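Local coordinates for DNA mismatch repair protein PMS1 (Saccharomyces cerevisiae, PDB 3H4L) that takes part in DNA mismatch repair and probably binds and hydrolyses ATP through an N-terminal ATPase domain of the GHKL (gyrase, Hsp90, histidine kinase, MutL) type, at residues I114-K124 / K136-G144. Sequence-based numbering, arbitrary orientation.
Sequences ITTTSPPKADK and KTTTSRNKG
R141 turns its CG in between the backbone N and the carbonyl carbon (chi1 69°), over the CB of A122 (3.5 Å), and its CD meets I114 CG2 at 3.7 Å; a bend at chi3 (-85°) then turns the guanidinium back toward 142-144. There NE donates to N142 O (2.8 Å) and NH2 reaches K143 O in the guanidinium plane, with G144 C against one face. NH2 also donates to D61 O. An alanine in place of R141 would probably leave these three carbonyls without their donor and the 142-144 loop freer to move. T116 sets CG2 against the 141-143 backbone, 3.2 Å from N142 O, while its OG1 grips the tip of the hairpin between its own strands, donating to K121 O and accepting from S118 N in an ST turn. Beyond the cis peptide before P120, R141 N donates to P120 O (3.1 Å). Antiparallel pairing then continues through A122 with T139 and K124 with T137, the latter joined by T137 N to K124 O at 2.9 Å, nearly straight (172°). Strand 133-140 is one of the two outermost strands of its sheet within this chain, hydrogen-bonded to 121-127, which pairs in turn with 110-116; the chain then crosses over both to enter strand 144-150 on the far side of 110-116, where T115 OG1 is hydrogen-bonded to T145 OG1, a residue of the nucleotide pocket.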
ATOM      1  N   ILE B 114      -5.724  -2.373  23.166  1.00 36.41           N
ATOM      2  CA  ILE B 114      -5.346  -1.154  23.878  1.00 35.30           C
ATOM      3  C   ILE B 114      -6.611  -0.299  23.794  1.00 37.50           C
ATOM      4  O   ILE B 114      -7.024   0.096  22.699  1.00 39.08           O
ATOM      5  CB  ILE B 114      -4.164  -0.417  23.212  1.00 31.02           C
ATOM      6  CG1 ILE B 114      -2.901  -1.289  23.259  1.00 29.23           C
ATOM      7  CG2 ILE B 114      -3.887   0.861  23.971  1.00 30.57           C
ATOM      8  CD1 ILE B 114      -1.689  -0.719  22.521  1.00 19.69           C
ATOM      9  N   THR B 115      -7.234  -0.019  24.935  1.00 37.67           N
ATOM     10  CA  THR B 115      -8.487   0.731  24.916  1.00 39.91           C
ATOM     11  C   THR B 115      -8.687   1.793  26.008  1.00 41.04           C
ATOM     12  O   THR B 115      -7.910   1.898  26.953  1.00 41.37           O
ATOM     13  CB  THR B 115      -9.680  -0.265  24.972  1.00 39.38           C
ATOM     14  OG1 THR B 115     -10.912   0.427  24.730  1.00 40.63           O
ATOM     15  CG2 THR B 115      -9.739  -0.944  26.341  1.00 37.54           C
ATOM     16  N   THR B 116      -9.745   2.582  25.857  1.00 43.36           N
ATOM     17  CA  THR B 116     -10.066   3.610  26.831  1.00 44.66           C
ATOM     18  C   THR B 116     -11.452   4.228  26.672  1.00 45.92           C
ATOM     19  O   THR B 116     -11.857   4.629  25.572  1.00 44.44           O
ATOM     20  CB  THR B 116      -9.062   4.760  26.797  1.00 45.28           C
ATOM     21  OG1 THR B 116      -9.400   5.694  27.827  1.00 43.84           O
ATOM     22  CG2 THR B 116      -9.110   5.482  25.450  1.00 43.28           C
ATOM     23  N   THR B 117     -12.163   4.307  27.792  1.00 47.14           N
ATOM     24  CA  THR B 117     -13.490   4.904  27.842  1.00 49.48           C
ATOM     25  C   THR B 117     -13.336   6.195  28.628  1.00 50.83           C
ATOM     26  O   THR B 117     -14.317   6.787  29.085  1.00 53.06           O
ATOM     27  CB  THR B 117     -14.471   4.016  28.595  1.00 48.89           C
ATOM     28  OG1 THR B 117     -13.913   3.681  29.873  1.00 50.73           O
ATOM     29  CG2 THR B 117     -14.748   2.749  27.802  1.00 49.40           C
ATOM     30  N   SER B 118     -12.085   6.614  28.785  1.00 50.37           N
ATOM     31  CA  SER B 118     -11.759   7.818  29.533  1.00 49.34           C
ATOM     32  C   SER B 118     -10.350   8.269  29.161  1.00 47.02           C
ATOM     33  O   SER B 118      -9.416   8.150  29.960  1.00 45.82           O
ATOM     34  CB  SER B 118     -11.833   7.520  31.033  1.00 50.94           C
ATOM     35  OG  SER B 118     -11.537   8.669  31.813  1.00 54.91           O
ATOM     36  N   PRO B 119     -10.182   8.811  27.942  1.00 44.47           N
ATOM     37  CA  PRO B 119      -8.875   9.272  27.474  1.00 44.24           C
ATOM     38  C   PRO B 119      -8.300  10.345  28.397  1.00 46.22           C
ATOM     39  O   PRO B 119      -9.053  11.093  29.027  1.00 48.27           O
ATOM     40  CB  PRO B 119      -9.186   9.797  26.079  1.00 43.58           C
ATOM     41  CG  PRO B 119     -10.563  10.339  26.239  1.00 41.90           C
ATOM     42  CD  PRO B 119     -11.252   9.272  27.041  1.00 43.35           C
ATOM     43  N   PRO B 120      -6.962  10.428  28.502  1.00 45.90           N
ATOM     44  CA  PRO B 120      -5.973   9.586  27.821  1.00 45.39           C
ATOM     45  C   PRO B 120      -5.523   8.375  28.643  1.00 43.96           C
ATOM     46  O   PRO B 120      -4.576   7.685  28.259  1.00 42.96           O
ATOM     47  CB  PRO B 120      -4.831  10.556  27.579  1.00 45.85           C
ATOM     48  CG  PRO B 120      -4.809  11.295  28.873  1.00 45.69           C
ATOM     49  CD  PRO B 120      -6.293  11.582  29.132  1.00 46.11           C
ATOM     50  N   LYS B 121      -6.175   8.131  29.778  1.00 42.70           N
ATOM     51  CA  LYS B 121      -5.815   6.980  30.599  1.00 42.95           C
ATOM     52  C   LYS B 121      -6.261   5.771  29.805  1.00 42.31           C
ATOM     53  O   LYS B 121      -7.405   5.708  29.364  1.00 42.33           O
ATOM     54  CB  LYS B 121      -6.535   6.996  31.954  1.00 43.12           C
ATOM     55  CG  LYS B 121      -6.366   5.696  32.745  1.00 42.59           C
ATOM     56  CD  LYS B 121      -6.776   5.851  34.201  1.00 44.44           C
ATOM     57  CE  LYS B 121      -6.503   4.581  35.008  1.00 45.23           C
ATOM     58  NZ  LYS B 121      -7.468   3.479  34.713  1.00 47.12           N
ATOM     59  N   ALA B 122      -5.363   4.817  29.611  1.00 41.79           N
ATOM     60  CA  ALA B 122      -5.710   3.640  28.835  1.00 43.46           C
ATOM     61  C   ALA B 122      -5.044   2.384  29.354  1.00 43.22           C
ATOM     62  O   ALA B 122      -4.158   2.439  30.212  1.00 43.06           O
ATOM     63  CB  ALA B 122      -5.339   3.857  27.368  1.00 42.88           C
ATOM     64  N   ASP B 123      -5.484   1.251  28.818  1.00 42.25           N
ATOM     65  CA  ASP B 123      -4.940  -0.041  29.200  1.00 41.51           C
ATOM     66  C   ASP B 123      -4.542  -0.858  27.978  1.00 40.40           C
ATOM     67  O   ASP B 123      -5.085  -0.681  26.884  1.00 40.90           O
ATOM     68  CB  ASP B 123      -5.974  -0.825  30.015  1.00 42.24           C
ATOM     69  CG  ASP B 123      -6.315  -0.152  31.324  1.00 42.44           C
ATOM     70  OD1 ASP B 123      -5.443  -0.117  32.230  1.00 42.88           O
ATOM     71  OD2 ASP B 123      -7.456   0.344  31.436  1.00 41.39           O
ATOM     72  N   LYS B 124      -3.573  -1.743  28.175  1.00 39.27           N
ATOM     73  CA  LYS B 124      -3.111  -2.627  27.126  1.00 36.99           C
ATOM     74  C   LYS B 124      -3.361  -3.997  27.693  1.00 36.70           C
ATOM     75  O   LYS B 124      -2.882  -4.320  28.776  1.00 37.82           O
ATOM     76  CB  LYS B 124      -1.626  -2.432  26.862  1.00 38.63           C
ATOM     77  CG  LYS B 124      -1.060  -3.386  25.831  1.00 40.50           C
ATOM     78  CD  LYS B 124       0.110  -2.750  25.117  1.00 44.00           C
ATOM     79  CE  LYS B 124       1.097  -3.799  24.683  1.00 45.76           C
ATOM     80  NZ  LYS B 124       1.548  -4.533  25.896  1.00 47.47           N
ATOM     81  N   LYS B 136      -1.958  -6.963  32.032  1.00 45.58           N
ATOM     82  CA  LYS B 136      -2.648  -5.683  31.902  1.00 45.86           C
ATOM     83  C   LYS B 136      -1.602  -4.597  32.163  1.00 45.30           C
ATOM     84  O   LYS B 136      -1.046  -4.519  33.258  1.00 45.46           O
ATOM     85  CB  LYS B 136      -3.765  -5.631  32.939  1.00 46.58           C
ATOM     86  CG  LYS B 136      -4.579  -4.362  32.996  1.00 50.05           C
ATOM     87  CD  LYS B 136      -5.638  -4.547  34.072  1.00 54.14           C
ATOM     88  CE  LYS B 136      -6.470  -3.303  34.305  1.00 57.25           C
ATOM     89  NZ  LYS B 136      -7.522  -3.562  35.342  1.00 59.42           N
ATOM     90  N   THR B 137      -1.338  -3.771  31.152  1.00 44.45           N
ATOM     91  CA  THR B 137      -0.329  -2.710  31.236  1.00 42.63           C
ATOM     92  C   THR B 137      -0.913  -1.299  31.117  1.00 42.44           C
ATOM     93  O   THR B 137      -1.744  -1.037  30.244  1.00 42.11           O
ATOM     94  CB  THR B 137       0.719  -2.883  30.113  1.00 42.38           C
ATOM     95  OG1 THR B 137       1.311  -4.185  30.202  1.00 43.90           O
ATOM     96  CG2 THR B 137       1.805  -1.827  30.216  1.00 43.06           C
ATOM     97  N   THR B 138      -0.461  -0.388  31.976  1.00 40.97           N
ATOM     98  CA  THR B 138      -0.943   0.992  31.952  1.00 40.89           C
ATOM     99  C   THR B 138      -0.336   1.743  30.775  1.00 40.92           C
ATOM    100  O   THR B 138       0.868   1.662  30.542  1.00 43.13           O
ATOM    101  CB  THR B 138      -0.572   1.747  33.239  1.00 41.66           C
ATOM    102  OG1 THR B 138      -1.082   1.045  34.383  1.00 42.35           O
ATOM    103  CG2 THR B 138      -1.160   3.162  33.202  1.00 41.03           C
ATOM    104  N   THR B 139      -1.164   2.483  30.044  1.00 40.33           N
ATOM    105  CA  THR B 139      -0.699   3.236  28.880  1.00 41.25           C
ATOM    106  C   THR B 139      -1.650   4.388  28.635  1.00 41.57           C
ATOM    107  O   THR B 139      -2.574   4.618  29.409  1.00 41.65           O
ATOM    108  CB  THR B 139      -0.713   2.367  27.607  1.00 42.27           C
ATOM    109  OG1 THR B 139      -0.197   1.070  27.914  1.00 46.76           O
ATOM    110  CG2 THR B 139       0.146   2.989  26.513  1.00 42.00           C
ATOM    111  N   SER B 140      -1.434   5.101  27.540  1.00 41.80           N
ATOM    112  CA  SER B 140      -2.303   6.210  27.195  1.00 44.56           C
ATOM    113  C   SER B 140      -2.669   6.112  25.733  1.00 44.74           C
ATOM    114  O   SER B 140      -1.967   5.478  24.948  1.00 45.07           O
ATOM    115  CB  SER B 140      -1.595   7.548  27.410  1.00 46.31           C
ATOM    116  OG  SER B 140      -0.652   7.788  26.372  1.00 45.24           O
ATOM    117  N   ARG B 141      -3.776   6.746  25.377  1.00 45.45           N
ATOM    118  CA  ARG B 141      -4.234   6.802  23.996  1.00 47.04           C
ATOM    119  C   ARG B 141      -5.532   7.578  23.931  1.00 46.92           C
ATOM    120  O   ARG B 141      -6.288   7.606  24.901  1.00 46.20           O
ATOM    121  CB  ARG B 141      -4.417   5.404  23.389  1.00 47.94           C
ATOM    122  CG  ARG B 141      -5.553   4.557  23.921  1.00 47.70           C
ATOM    123  CD  ARG B 141      -6.043   3.630  22.798  1.00 47.53           C
ATOM    124  NE  ARG B 141      -7.024   4.299  21.937  1.00 48.30           N
ATOM    125  CZ  ARG B 141      -7.238   4.021  20.652  1.00 44.57           C
ATOM    126  NH1 ARG B 141      -6.537   3.082  20.038  1.00 39.97           N
ATOM    127  NH2 ARG B 141      -8.171   4.680  19.981  1.00 42.49           N
ATOM    128  N   ASN B 142      -5.773   8.235  22.798  1.00 47.21           N
ATOM    129  CA  ASN B 142      -6.996   9.007  22.633  1.00 47.73           C
ATOM    130  C   ASN B 142      -8.179   8.047  22.699  1.00 48.71           C
ATOM    131  O   ASN B 142      -7.997   6.819  22.715  1.00 47.43           O
ATOM    132  CB  ASN B 142      -6.990   9.745  21.291  1.00 48.87           C
ATOM    133  CG  ASN B 142      -5.742  10.589  21.092  1.00 51.35           C
ATOM    134  OD1 ASN B 142      -5.227  11.189  22.039  1.00 51.51           O
ATOM    135  ND2 ASN B 142      -5.256  10.649  19.854  1.00 52.06           N
ATOM    136  N   LYS B 143      -9.387   8.600  22.738  1.00 49.32           N
ATOM    137  CA  LYS B 143     -10.594   7.783  22.812  1.00 49.84           C
ATOM    138  C   LYS B 143     -10.577   6.718  21.719  1.00 48.95           C
ATOM    139  O   LYS B 143     -10.131   6.971  20.604  1.00 49.70           O
ATOM    140  CB  LYS B 143     -11.839   8.658  22.650  1.00 51.77           C
ATOM    141  CG  LYS B 143     -13.150   7.955  23.003  1.00 53.61           C
ATOM    142  CD  LYS B 143     -14.364   8.785  22.587  1.00 53.28           C
ATOM    143  CE  LYS B 143     -14.395   8.993  21.071  1.00 54.07           C
ATOM    144  NZ  LYS B 143     -15.618   9.700  20.586  1.00 53.99           N
ATOM    145  N   GLY B 144     -11.051   5.522  22.040  1.00 46.95           N
ATOM    146  CA  GLY B 144     -11.069   4.479  21.031  1.00 44.77           C
ATOM    147  C   GLY B 144     -10.435   3.170  21.446  1.00 42.49           C
ATOM    148  O   GLY B 144     -10.111   2.947  22.619  1.00 42.64           O
TER
HETATM  149  O   HOH W   1       0.115  -6.081  28.579  1.00 34.24           O